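Quinoline 2-oxidoreductase large subunit (Pseudomonas putida, PDB 1T3Q) carries the molybdenum centre and molybdopterin cytosine dinucleotide of a molybdenum hydroxylase that probably oxidises quinoline at carbon 2. Local coordinates at residues T109-E114 and G324-L329; L141-G146 and A361-P366; G394-E399 and L432-V437; I400-V405 and Q428-L433. One frame throughout, in Å; residues are numbered along the deposited sequence.

Contact 1 (T109-E114 and G324-L329); sequences TRFVGE and GAYNNL. With SO4 (sulfate ion), chain M.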
loop_
_atom_site.group_PDB
_atom_site.type_symbol
_atom_site.label_atom_id
_atom_site.label_comp_id
_atom_site.label_asym_id
_atom_site.label_seq_id
_atom_site.Cartn_x
_atom_site.Cartn_y
_atom_site.Cartn_z
ATOM N N THR B 109 2.309 -28.434 -27.178
ATOM C CA THR B 109 2.944 -28.301 -25.869
ATOM C C THR B 109 4.327 -28.918 -26.009
ATOM O O THR B 109 4.500 -29.896 -26.737
ATOM C CB THR B 109 2.143 -29.020 -24.750
ATOM O OG1 THR B 109 2.070 -30.428 -25.012
ATOM C CG2 THR B 109 0.734 -28.455 -24.676
ATOM N N ARG B 110 5.315 -28.357 -25.317
ATOM C CA ARG B 110 6.673 -28.859 -25.448
ATOM C C ARG B 110 7.337 -29.430 -24.199
ATOM O O ARG B 110 8.544 -29.648 -24.181
ATOM C CB ARG B 110 7.541 -27.774 -26.068
ATOM C CG ARG B 110 6.965 -27.247 -27.388
ATOM C CD ARG B 110 7.968 -26.382 -28.117
ATOM N NE ARG B 110 7.489 -25.929 -29.420
ATOM C CZ ARG B 110 6.784 -24.821 -29.626
ATOM N NH1 ARG B 110 6.404 -24.498 -30.856
ATOM N NH2 ARG B 110 6.465 -24.029 -28.611
ATOM N N PHE B 111 6.547 -29.668 -23.160
ATOM C CA PHE B 111 7.055 -30.289 -21.943
ATOM C C PHE B 111 5.936 -30.498 -20.936
ATOM O O PHE B 111 4.984 -29.721 -20.878
ATOM C CB PHE B 111 8.228 -29.483 -21.341
ATOM C CG PHE B 111 7.836 -28.186 -20.683
ATOM C CD1 PHE B 111 7.446 -28.158 -19.343
ATOM C CD2 PHE B 111 7.899 -26.988 -21.382
ATOM C CE1 PHE B 111 7.129 -26.959 -18.715
ATOM C CE2 PHE B 111 7.580 -25.774 -20.760
ATOM C CZ PHE B 111 7.197 -25.759 -19.424
ATOM N N VAL B 112 6.027 -31.587 -20.182
ATOM C CA VAL B 112 5.028 -31.887 -19.171
ATOM C C VAL B 112 5.077 -30.757 -18.162
ATOM O O VAL B 112 6.136 -30.464 -17.602
ATOM C CB VAL B 112 5.333 -33.217 -18.459
ATOM C CG1 VAL B 112 4.348 -33.437 -17.317
ATOM C CG2 VAL B 112 5.248 -34.363 -19.454
ATOM N N GLY B 113 3.936 -30.113 -17.947
ATOM C CA GLY B 113 3.873 -29.012 -17.006
ATOM C C GLY B 113 3.650 -27.662 -17.658
ATOM O O GLY B 113 3.336 -26.690 -16.969
ATOM N N GLU B 114 3.814 -27.578 -18.980
ATOM C CA GLU B 114 3.604 -26.303 -19.659
ATOM C C GLU B 114 2.136 -25.932 -19.506
ATOM O O GLU B 114 1.269 -26.795 -19.552
ATOM C CB GLU B 114 3.964 -26.408 -21.146
ATOM C CG GLU B 114 4.007 -25.067 -21.860
ATOM C CD GLU B 114 4.594 -25.167 -23.261
ATOM O OE1 GLU B 114 5.156 -24.155 -23.741
ATOM O OE2 GLU B 114 4.492 -26.252 -23.881
ATOM N N GLY B 324 16.193 -28.141 -21.894
ATOM C CA GLY B 324 14.751 -28.020 -21.828
ATOM C C GLY B 324 14.221 -27.470 -23.137
ATOM O O GLY B 324 14.984 -27.251 -24.085
ATOM N N ALA B 325 12.916 -27.220 -23.172
ATOM C CA ALA B 325 12.221 -26.752 -24.367
ATOM C C ALA B 325 12.500 -25.343 -24.861
ATOM O O ALA B 325 12.391 -25.086 -26.062
ATOM C CB ALA B 325 10.715 -26.927 -24.175
ATOM N N TYR B 326 12.839 -24.432 -23.951
ATOM C CA TYR B 326 13.103 -23.041 -24.318
ATOM C C TYR B 326 14.294 -22.486 -23.547
ATOM O O TYR B 326 14.840 -23.144 -22.656
ATOM C CB TYR B 326 11.897 -22.159 -23.973
ATOM C CG TYR B 326 10.558 -22.656 -24.475
ATOM C CD1 TYR B 326 10.168 -22.458 -25.801
ATOM C CD2 TYR B 326 9.677 -23.317 -23.619
ATOM C CE1 TYR B 326 8.928 -22.905 -26.261
ATOM C CE2 TYR B 326 8.435 -23.772 -24.070
ATOM C CZ TYR B 326 8.069 -23.560 -25.394
ATOM O OH TYR B 326 6.842 -24.004 -25.843
ATOM N N ASN B 327 14.681 -21.264 -23.897
ATOM C CA ASN B 327 15.754 -20.575 -23.203
ATOM C C ASN B 327 15.048 -19.756 -22.136
ATOM O O ASN B 327 14.082 -19.056 -22.435
ATOM C CB ASN B 327 16.494 -19.596 -24.122
ATOM C CG ASN B 327 17.430 -20.282 -25.088
ATOM O OD1 ASN B 327 17.210 -20.259 -26.299
ATOM N ND2 ASN B 327 18.487 -20.884 -24.563
ATOM N N ASN B 328 15.509 -19.850 -20.895
ATOM C CA ASN B 328 14.920 -19.055 -19.829
ATOM C C ASN B 328 15.400 -17.629 -20.082
ATOM O O ASN B 328 16.421 -17.422 -20.739
ATOM C CB ASN B 328 15.453 -19.503 -18.465
ATOM C CG ASN B 328 16.943 -19.240 -18.317
ATOM O OD1 ASN B 328 17.767 -20.143 -18.460
ATOM N ND2 ASN B 328 17.294 -17.988 -18.053
ATOM N N LEU B 329 14.671 -16.648 -19.565
ATOM C CA LEU B 329 15.074 -15.251 -19.700
ATOM C C LEU B 329 15.435 -14.851 -18.267
ATOM O O LEU B 329 14.655 -15.095 -17.351
ATOM C CB LEU B 329 13.902 -14.400 -20.195
ATOM C CG LEU B 329 14.085 -13.231 -21.178
ATOM C CD1 LEU B 329 13.390 -12.004 -20.617
ATOM C CD2 LEU B 329 15.551 -12.948 -21.464
HETATM S S SO4 M . 4.382 -21.389 -30.739
HETATM O O1 SO4 M . 4.860 -22.243 -31.843
HETATM O O2 SO4 M . 2.966 -21.693 -30.456
HETATM O O3 SO4 M . 5.195 -21.641 -29.531
HETATM O O4 SO4 M . 4.501 -19.971 -31.125
#

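Contact 2 (L141-G146 and A361-P366); sequences LPAVTG and ATNKCP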
loop_
_atom_site.group_PDB
_atom_site.type_symbol
_atom_site.label_atom_id
_atom_site.label_comp_id
_atom_site.label_asym_id
_atom_site.label_seq_id
_atom_site.Cartn_x
_atom_site.Cartn_y
_atom_site.Cartn_z
ATOM N N LEU B 141 3.244 -36.544 -29.503
ATOM C CA LEU B 141 4.269 -36.546 -30.539
ATOM C C LEU B 141 5.579 -37.065 -29.956
ATOM O O LEU B 141 5.771 -37.055 -28.738
ATOM C CB LEU B 141 4.489 -35.124 -31.063
ATOM C CG LEU B 141 3.288 -34.372 -31.644
ATOM C CD1 LEU B 141 3.633 -32.897 -31.803
ATOM C CD2 LEU B 141 2.898 -34.987 -32.981
ATOM N N PRO B 142 6.492 -37.544 -30.818
ATOM C CA PRO B 142 7.770 -38.046 -30.304
ATOM C C PRO B 142 8.489 -36.901 -29.600
ATOM O O PRO B 142 8.590 -35.794 -30.134
ATOM C CB PRO B 142 8.492 -38.518 -31.566
ATOM C CG PRO B 142 7.911 -37.633 -32.641
ATOM C CD PRO B 142 6.446 -37.624 -32.289
ATOM N N ALA B 143 8.975 -37.167 -28.396
ATOM C CA ALA B 143 9.654 -36.146 -27.615
ATOM C C ALA B 143 11.144 -36.413 -27.481
ATOM O O ALA B 143 11.600 -37.547 -27.641
ATOM C CB ALA B 143 9.021 -36.056 -26.233
ATOM N N VAL B 144 11.898 -35.354 -27.202
ATOM C CA VAL B 144 13.337 -35.464 -27.004
ATOM C C VAL B 144 13.474 -35.599 -25.494
ATOM O O VAL B 144 13.231 -34.652 -24.749
ATOM C CB VAL B 144 14.069 -34.207 -27.497
ATOM C CG1 VAL B 144 15.561 -34.329 -27.209
ATOM C CG2 VAL B 144 13.828 -34.023 -28.995
ATOM N N THR B 145 13.860 -36.790 -25.054
ATOM C CA THR B 145 13.954 -37.090 -23.631
ATOM C C THR B 145 15.312 -36.929 -22.964
ATOM O O THR B 145 15.441 -37.171 -21.764
ATOM C CB THR B 145 13.466 -38.520 -23.380
ATOM O OG1 THR B 145 14.263 -39.427 -24.150
ATOM C CG2 THR B 145 12.006 -38.662 -23.805
ATOM N N GLY B 146 16.320 -36.522 -23.725
ATOM C CA GLY B 146 17.636 -36.359 -23.141
ATOM C C GLY B 146 18.682 -35.894 -24.131
ATOM O O GLY B 146 18.420 -35.782 -25.331
ATOM N N ALA B 361 18.184 -28.564 -26.798
ATOM C CA ALA B 361 16.796 -28.462 -26.391
ATOM C C ALA B 361 16.231 -29.859 -26.181
ATOM O O ALA B 361 16.523 -30.784 -26.945
ATOM C CB ALA B 361 15.995 -27.721 -27.453
ATOM N N THR B 362 15.435 -30.011 -25.129
ATOM C CA THR B 362 14.800 -31.279 -24.808
ATOM C C THR B 362 13.377 -30.926 -24.400
ATOM O O THR B 362 13.089 -29.772 -24.087
ATOM C CB THR B 362 15.496 -31.986 -23.624
ATOM O OG1 THR B 362 15.464 -31.132 -22.477
ATOM C CG2 THR B 362 16.944 -32.312 -23.964
ATOM N N ASN B 363 12.481 -31.903 -24.411
ATOM C CA ASN B 363 11.108 -31.622 -24.030
ATOM C C ASN B 363 10.928 -31.729 -22.516
ATOM O O ASN B 363 10.292 -32.647 -22.004
ATOM C CB ASN B 363 10.153 -32.551 -24.782
ATOM C CG ASN B 363 10.074 -32.209 -26.263
ATOM O OD1 ASN B 363 10.518 -32.974 -27.117
ATOM N ND2 ASN B 363 9.524 -31.040 -26.568
ATOM N N LYS B 364 11.519 -30.763 -21.819
ATOM C CA LYS B 364 11.470 -30.674 -20.364
ATOM C C LYS B 364 11.342 -29.197 -20.052
ATOM O O LYS B 364 11.464 -28.361 -20.950
ATOM C CB LYS B 364 12.766 -31.211 -19.764
ATOM C CG LYS B 364 13.073 -32.645 -20.147
ATOM C CD LYS B 364 14.447 -33.073 -19.654
ATOM C CE LYS B 364 14.761 -34.489 -20.120
ATOM N NZ LYS B 364 16.069 -34.976 -19.631
ATOM N N CYS B 365 11.092 -28.842 -18.798
ATOM C CA CYS B 365 10.983 -27.426 -18.515
ATOM C C CYS B 365 12.371 -26.832 -18.751
ATOM O O CYS B 365 13.391 -27.521 -18.632
ATOM C CB CYS B 365 10.519 -27.180 -17.080
ATOM S SG CYS B 365 11.796 -27.401 -15.874
ATOM N N PRO B 366 12.427 -25.554 -19.130
ATOM C CA PRO B 366 13.728 -24.933 -19.374
ATOM C C PRO B 366 14.704 -24.997 -18.211
ATOM O O PRO B 366 14.319 -24.900 -17.041
ATOM C CB PRO B 366 13.373 -23.495 -19.770
ATOM C CG PRO B 366 11.948 -23.316 -19.336
ATOM C CD PRO B 366 11.328 -24.656 -19.512
#

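Contact 3 (G394-E399 and L432-V437); sequences GLSPFE and LLEEMV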
loop_
_atom_site.group_PDB
_atom_site.type_symbol
_atom_site.label_atom_id
_atom_site.label_comp_id
_atom_site.label_asym_id
_atom_site.label_seq_id
_atom_site.Cartn_x
_atom_site.Cartn_y
_atom_site.Cartn_z
ATOM N N GLY B 394 50.828 -40.592 -5.640
ATOM C CA GLY B 394 51.255 -40.717 -4.260
ATOM C C GLY B 394 51.477 -39.361 -3.618
ATOM O O GLY B 394 52.251 -39.235 -2.665
ATOM N N LEU B 395 50.811 -38.340 -4.147
ATOM C CA LEU B 395 50.911 -36.983 -3.614
ATOM C C LEU B 395 49.631 -36.699 -2.844
ATOM O O LEU B 395 48.597 -37.302 -3.117
ATOM C CB LEU B 395 51.025 -35.960 -4.747
ATOM C CG LEU B 395 52.233 -35.969 -5.685
ATOM C CD1 LEU B 395 51.977 -34.992 -6.819
ATOM C CD2 LEU B 395 53.492 -35.593 -4.918
ATOM N N SER B 396 49.689 -35.784 -1.884
ATOM C CA SER B 396 48.487 -35.449 -1.139
ATOM C C SER B 396 47.681 -34.547 -2.063
ATOM O O SER B 396 48.240 -33.906 -2.956
ATOM C CB SER B 396 48.827 -34.684 0.137
ATOM O OG SER B 396 48.971 -33.300 -0.129
ATOM N N PRO B 397 46.355 -34.493 -1.875
ATOM C CA PRO B 397 45.534 -33.636 -2.736
ATOM C C PRO B 397 45.912 -32.163 -2.590
ATOM O O PRO B 397 45.688 -31.361 -3.494
ATOM C CB PRO B 397 44.107 -33.933 -2.263
ATOM C CG PRO B 397 44.299 -34.350 -0.825
ATOM C CD PRO B 397 45.523 -35.227 -0.905
ATOM N N PHE B 398 46.484 -31.808 -1.443
ATOM C CA PHE B 398 46.890 -30.434 -1.216
ATOM C C PHE B 398 48.177 -30.124 -1.972
ATOM O O PHE B 398 48.322 -29.049 -2.548
ATOM C CB PHE B 398 47.095 -30.171 0.280
ATOM C CG PHE B 398 45.900 -30.506 1.114
ATOM C CD1 PHE B 398 45.806 -31.737 1.757
ATOM C CD2 PHE B 398 44.844 -29.610 1.226
ATOM C CE1 PHE B 398 44.669 -32.073 2.500
ATOM C CE2 PHE B 398 43.704 -29.936 1.965
ATOM C CZ PHE B 398 43.621 -31.172 2.601
ATOM N N GLU B 399 49.100 -31.079 -1.976
ATOM C CA GLU B 399 50.388 -30.900 -2.643
ATOM C C GLU B 399 50.271 -30.790 -4.162
ATOM O O GLU B 399 50.923 -29.945 -4.772
ATOM C CB GLU B 399 51.333 -32.051 -2.270
ATOM C CG GLU B 399 52.727 -31.995 -2.914
ATOM C CD GLU B 399 53.463 -30.690 -2.651
ATOM O OE1 GLU B 399 53.331 -30.132 -1.541
ATOM O OE2 GLU B 399 54.193 -30.226 -3.553
ATOM N N LEU B 432 45.881 -23.473 4.514
ATOM C CA LEU B 432 44.987 -23.300 5.658
ATOM C C LEU B 432 44.007 -24.472 5.737
ATOM O O LEU B 432 43.734 -25.006 6.814
ATOM C CB LEU B 432 44.201 -21.994 5.521
ATOM C CG LEU B 432 43.798 -21.244 6.798
ATOM C CD1 LEU B 432 42.643 -20.319 6.468
ATOM C CD2 LEU B 432 43.405 -22.203 7.905
ATOM N N LEU B 433 43.478 -24.860 4.583
ATOM C CA LEU B 433 42.532 -25.963 4.506
ATOM C C LEU B 433 43.183 -27.244 5.031
ATOM O O LEU B 433 42.572 -27.990 5.796
ATOM C CB LEU B 433 42.071 -26.142 3.053
ATOM C CG LEU B 433 40.842 -27.010 2.776
ATOM C CD1 LEU B 433 39.653 -26.508 3.581
ATOM C CD2 LEU B 433 40.524 -26.966 1.281
ATOM N N GLU B 434 44.429 -27.497 4.635
ATOM C CA GLU B 434 45.115 -28.690 5.105
ATOM C C GLU B 434 45.256 -28.663 6.629
ATOM O O GLU B 434 45.053 -29.679 7.286
ATOM C CB GLU B 434 46.494 -28.820 4.453
ATOM C CG GLU B 434 47.267 -30.047 4.924
ATOM C CD GLU B 434 48.521 -30.306 4.113
ATOM O OE1 GLU B 434 49.260 -29.340 3.837
ATOM O OE2 GLU B 434 48.773 -31.478 3.762
ATOM N N GLU B 435 45.599 -27.504 7.184
ATOM C CA GLU B 435 45.741 -27.361 8.635
ATOM C C GLU B 435 44.418 -27.696 9.325
ATOM O O GLU B 435 44.384 -28.392 10.339
ATOM C CB GLU B 435 46.141 -25.926 8.998
ATOM N N MET B 436 43.326 -27.182 8.775
ATOM C CA MET B 436 42.007 -27.428 9.341
ATOM C C MET B 436 41.671 -28.913 9.332
ATOM O O MET B 436 41.172 -29.456 10.317
ATOM C CB MET B 436 40.950 -26.658 8.552
ATOM C CG MET B 436 41.095 -25.156 8.648
ATOM S SD MET B 436 39.875 -24.277 7.651
ATOM C CE MET B 436 38.375 -24.522 8.628
ATOM N N VAL B 437 41.961 -29.567 8.212
ATOM C CA VAL B 437 41.676 -30.985 8.043
ATOM C C VAL B 437 42.554 -31.903 8.881
ATOM O O VAL B 437 42.059 -32.858 9.479
ATOM C CB VAL B 437 41.808 -31.390 6.556
ATOM C CG1 VAL B 437 41.767 -32.907 6.411
ATOM C CG2 VAL B 437 40.686 -30.758 5.756
HETATM O O HOH W 1 50.373 -31.755 1.711
#

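Contact 4 (I400-V405 and Q428-L433); sequences IRRRNV and QTINLL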
loop_
_atom_site.group_PDB
_atom_site.type_symbol
_atom_site.label_atom_id
_atom_site.label_comp_id
_atom_site.label_asym_id
_atom_site.label_seq_id
_atom_site.Cartn_x
_atom_site.Cartn_y
_atom_site.Cartn_z
ATOM N N ILE B 400 49.451 -31.633 -4.785
ATOM C CA ILE B 400 49.326 -31.550 -6.236
ATOM C C ILE B 400 48.745 -30.197 -6.647
ATOM O O ILE B 400 49.060 -29.679 -7.725
ATOM C CB ILE B 400 48.469 -32.698 -6.816
ATOM C CG1 ILE B 400 48.668 -32.758 -8.337
ATOM C CG2 ILE B 400 46.992 -32.492 -6.479
ATOM C CD1 ILE B 400 48.129 -34.021 -8.981
ATOM N N ARG B 401 47.909 -29.615 -5.790
ATOM C CA ARG B 401 47.328 -28.314 -6.086
ATOM C C ARG B 401 48.364 -27.197 -5.939
ATOM O O ARG B 401 48.379 -26.259 -6.732
ATOM C CB ARG B 401 46.102 -28.061 -5.198
ATOM C CG ARG B 401 44.889 -28.887 -5.629
ATOM C CD ARG B 401 43.708 -28.725 -4.682
ATOM N NE ARG B 401 42.489 -29.363 -5.188
ATOM C CZ ARG B 401 42.252 -30.671 -5.191
ATOM N NH1 ARG B 401 43.151 -31.521 -4.710
ATOM N NH2 ARG B 401 41.098 -31.132 -5.667
ATOM N N ARG B 402 49.238 -27.300 -4.940
ATOM C CA ARG B 402 50.282 -26.291 -4.752
ATOM C C ARG B 402 51.162 -26.192 -5.994
ATOM O O ARG B 402 51.664 -25.122 -6.329
ATOM C CB ARG B 402 51.195 -26.642 -3.576
ATOM C CG ARG B 402 50.534 -26.630 -2.223
ATOM C CD ARG B 402 51.583 -26.735 -1.124
ATOM N NE ARG B 402 50.945 -26.806 0.183
ATOM C CZ ARG B 402 50.679 -27.939 0.822
ATOM N NH1 ARG B 402 51.008 -29.104 0.281
ATOM N NH2 ARG B 402 50.059 -27.903 1.993
ATOM N N ARG B 403 51.354 -27.320 -6.667
ATOM C CA ARG B 403 52.201 -27.369 -7.854
ATOM C C ARG B 403 51.548 -26.859 -9.134
ATOM O O ARG B 403 52.212 -26.749 -10.164
ATOM C CB ARG B 403 52.692 -28.803 -8.073
ATOM C CG ARG B 403 53.437 -29.368 -6.879
ATOM C CD ARG B 403 53.895 -30.789 -7.120
ATOM N NE ARG B 403 54.605 -31.319 -5.960
ATOM C CZ ARG B 403 55.253 -32.477 -5.944
ATOM N NH1 ARG B 403 55.871 -32.874 -4.842
ATOM N NH2 ARG B 403 55.286 -33.237 -7.030
ATOM N N ASN B 404 50.261 -26.538 -9.076
ATOM C CA ASN B 404 49.562 -26.062 -10.267
ATOM C C ASN B 404 48.797 -24.759 -10.092
ATOM O O ASN B 404 48.363 -24.147 -11.069
ATOM C CB ASN B 404 48.611 -27.149 -10.757
ATOM C CG ASN B 404 49.346 -28.355 -11.292
ATOM O OD1 ASN B 404 49.909 -28.313 -12.388
ATOM N ND2 ASN B 404 49.363 -29.434 -10.517
ATOM N N VAL B 405 48.634 -24.329 -8.848
ATOM C CA VAL B 405 47.897 -23.108 -8.562
ATOM C C VAL B 405 48.650 -21.844 -8.962
ATOM O O VAL B 405 49.883 -21.826 -8.990
ATOM C CB VAL B 405 47.560 -23.025 -7.050
ATOM C CG1 VAL B 405 48.829 -22.780 -6.243
ATOM C CG2 VAL B 405 46.559 -21.941 -6.801
ATOM N N GLN B 428 47.543 -19.817 -0.052
ATOM C CA GLN B 428 47.268 -19.765 1.379
ATOM C C GLN B 428 46.005 -20.540 1.744
ATOM O O GLN B 428 45.905 -21.085 2.846
ATOM C CB GLN B 428 47.164 -18.313 1.851
ATOM C CG GLN B 428 46.820 -18.170 3.326
ATOM C CD GLN B 428 47.088 -16.776 3.871
ATOM O OE1 GLN B 428 47.011 -15.781 3.145
ATOM N NE2 GLN B 428 47.389 -16.699 5.163
ATOM N N THR B 429 45.049 -20.604 0.822
ATOM C CA THR B 429 43.816 -21.351 1.079
ATOM C C THR B 429 44.112 -22.848 1.177
ATOM O O THR B 429 43.623 -23.531 2.073
ATOM C CB THR B 429 42.771 -21.114 -0.031
ATOM O OG1 THR B 429 42.239 -19.790 0.097
ATOM C CG2 THR B 429 41.644 -22.123 0.070
ATOM N N ILE B 430 44.919 -23.352 0.251
ATOM C CA ILE B 430 45.287 -24.760 0.248
ATOM C C ILE B 430 45.971 -25.132 1.570
ATOM O O ILE B 430 45.652 -26.149 2.184
ATOM C CB ILE B 430 46.256 -25.072 -0.913
ATOM C CG1 ILE B 430 45.574 -24.781 -2.255
ATOM C CG2 ILE B 430 46.717 -26.521 -0.831
ATOM C CD1 ILE B 430 46.496 -24.899 -3.459
ATOM N N ASN B 431 46.910 -24.293 2.001
ATOM C CA ASN B 431 47.652 -24.528 3.233
ATOM C C ASN B 431 46.772 -24.459 4.473
ATOM O O ASN B 431 46.900 -25.285 5.377
ATOM C CB ASN B 431 48.792 -23.514 3.355
ATOM C CG ASN B 431 49.892 -23.746 2.336
ATOM O OD1 ASN B 431 50.668 -22.840 2.021
ATOM N ND2 ASN B 431 49.976 -24.965 1.828
ATOM N N LEU B 432 45.881 -23.473 4.514
ATOM C CA LEU B 432 44.987 -23.300 5.658
ATOM C C LEU B 432 44.007 -24.472 5.737
ATOM O O LEU B 432 43.734 -25.006 6.814
ATOM C CB LEU B 432 44.201 -21.994 5.521
ATOM C CG LEU B 432 43.798 -21.244 6.798
ATOM C CD1 LEU B 432 42.643 -20.319 6.468
ATOM C CD2 LEU B 432 43.405 -22.203 7.905
ATOM N N LEU B 433 43.478 -24.860 4.583
ATOM C CA LEU B 433 42.532 -25.963 4.506
ATOM C C LEU B 433 43.183 -27.244 5.031
ATOM O O LEU B 433 42.572 -27.990 5.796
ATOM C CB LEU B 433 42.071 -26.142 3.053
ATOM C CG LEU B 433 40.842 -27.010 2.776
ATOM C CD1 LEU B 433 39.653 -26.508 3.581
ATOM C CD2 LEU B 433 40.524 -26.966 1.281
#

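Contact 1 (T109-E114 and G324-L329)
R110 and Y326 meet because each holds CG anti to its carbonyl carbon (chi1 -54° and -50°), and the arginine chain runs extended to NE, bringing the phenol hydroxyl to the guanidinium edge. R110 NH2 donates to Y326 OH over 2.8 Å, within the guanidinium plane, and the ring stands almost perpendicular to that plane. The hydroxyl in turn donates to E114: Y326 OH lies 2.7 Å from E114 OE1, which receives the bond on its syn lone pair. The second oxygen is occupied too, as the backbone R110 N donates to E114 OE2 at 2.7 Å, fastening the carboxylate across the type II turn F111-E114. Beside this polar row, F111 CE2 approaches Y326 CE2 at 4.0 Å, and the small A325 lets its CB come within 3.8 Å of R110 CB. A sulfate, probably from the crystallisation liquor, is gripped by R110 NH1 to O1 and R110 NH2 to O3, both 2.9 Å; NH1 also has a salt bridge to D159. Tyrosine suits this place because its single oxygen can accept from the arginine and donate to the glutamate, a relay in which the cation would probably polarise the hydroxyl and strengthen its bond to the carboxylate.

Contact 2 (L141-G146 and A361-P366)
N363 and V144 cross at about a right angle, and the asparagine holds both the N-H and the C=O of V144, one with its side chain and the other with its main chain. Its CG is anti to the carbonyl carbon (chi1 -71°), which swings the amide oxygen toward V144: V144 N donates to N363 OD1 over 2.8 Å, nearly straight at 172° and on a lone pair in the carbonyl plane. The main chain answers in the other direction, N363 N donating to V144 O at 2.9 Å. Asparagine suits this place because its amide can also donate: ND2 bonds to the backbone oxygens of R110 and A157. A143, with only a methyl group, lets CB lie 3.5 Å from N363 OD1. V144 CG1, anti to the backbone N, rests against A361 O at 3.7 Å and lies 4.1 Å from T362 CG2, a beta-branched side chain packing on a second one. T362 points CG2 at the main chain of G146, 4.0 Å from G146 C, while its hydroxyl bonds to D322. K364 extends fully alongside, so that NZ reaches T145 O at 3.1 Å in a weak bond; its stronger partner is D322, in a salt bridge that would probably balance the charge of the buried ammonium. G146 takes the N-cap position of helix 147-152. N363 fits the centre of an inverse gamma turn, and its side-chain amide acts toward V144 much as a peptide group would, tying the loop after strand 135-140 to the loop after strand 352-360, the latter within the cofactor-binding family region.

Contact 3 (G394-E399 and L432-V437)
One face of the F398 ring is covered by E434, whose CB sits over its centre in a CH-pi contact, 3.7 Å from the centroid and 11° off the normal. The glutamate continues extended from there, and its carboxylate, tilted 32° from the ring plane, comes to rest with OE2 3.6 Å from F398 CD1. L433 and V437 come in obliquely: L433 CG is 4.2 Å from F398 CE2, and V437 CG2 is 4.3 Å from F398 CZ. The arrangement belongs to an alpha/beta layer, in which helices 397-402 and 426-437 lie together against a four-stranded mixed sheet; V460 of strand 454-467 touches both F398 and L433. A flat aromatic residue suits the join, since it offers a broad surface to the aliphatic part of a glutamate and to two hydrophobic neighbours at once. Replacing F398 by an alanine is likely to open a gap between the helices and leave E434 CB, L433 and V437 without their common partner. The acid end of E434 is held by a salt bridge from OE1 to R402. S396, the N-cap of helix 397-402, accepts E399 N at OG over 2.9 Å, and F398 N only weakly. A water bridges the two segments, bonded to S396 OG at 2.8 Å and donating to E434 OE2 at 2.6 Å.

Contact 4 (I400-V405 and Q428-L433)
The apolar part of the meeting is carried by I430. With CG1 anti to the carbonyl carbon and CD1 extended beyond it (chi2 173°), the isoleucine sends its terminal methyl against R401 and V405: I430 CD1 lies 3.6 Å from R401 CB and 4.2 Å from V405 CB, while its other branch, CG2, rests 4.1 Å from R402 CG. Isoleucine suits the place because its two branches serve different neighbours, one set against R401 and V405 and the other beside R402 CG. Its outer surroundings include V462 of strand 454-467, for this is again helix-on-sheet packing, with helix 426-437 beside helix 397-402 in the molybdopterin-binding part of the chain. The charged interactions separate the two arginines. R401 turns only its CB toward I430; its guanidinium leads away to E383 and D387 of helix 375-393 and to P397 O. R402 runs extended from CG to NE, and its end comes nearer the other helix, where E434 awaits NH2; its NH1 makes a salt bridge to E399, and the amide of N431 lies at the guanidinium edge, nearly coplanar with it (29°). A leucine in place of R402 would probably leave E434 without its salt-bridge mate and deprive E399 of one of its cations, R403 being the other. Backbone and side-chain bonds within 400-405 hold the turn there. R401 O accepts from both N404 N at 3.0 Å and V405 N at 2.9 Å, and N404 ND2 donates to I400 O at 2.8 Å, tilted from the carbonyl plane.

Overall arrangement
The four contacts form two close pairs set far apart. Contacts 1 and 2 have centres about 8 Å apart, touch one another and alternate along the chain, so that 109-114 and 141-146 both reach forward some two hundred residues to the loops after strands 312-322 and 352-360. Contacts 3 and 4 come later in the chain, about 7 Å apart between centres; they share helices 397-402 and 426-437 and end on the latter. About 42 to 44 Å separates the pairs, centre to centre: one joins loops of the early part of the chain, which includes the hammerhead family region, to loops of the cofactor-binding part, the other packs helices upon a sheet.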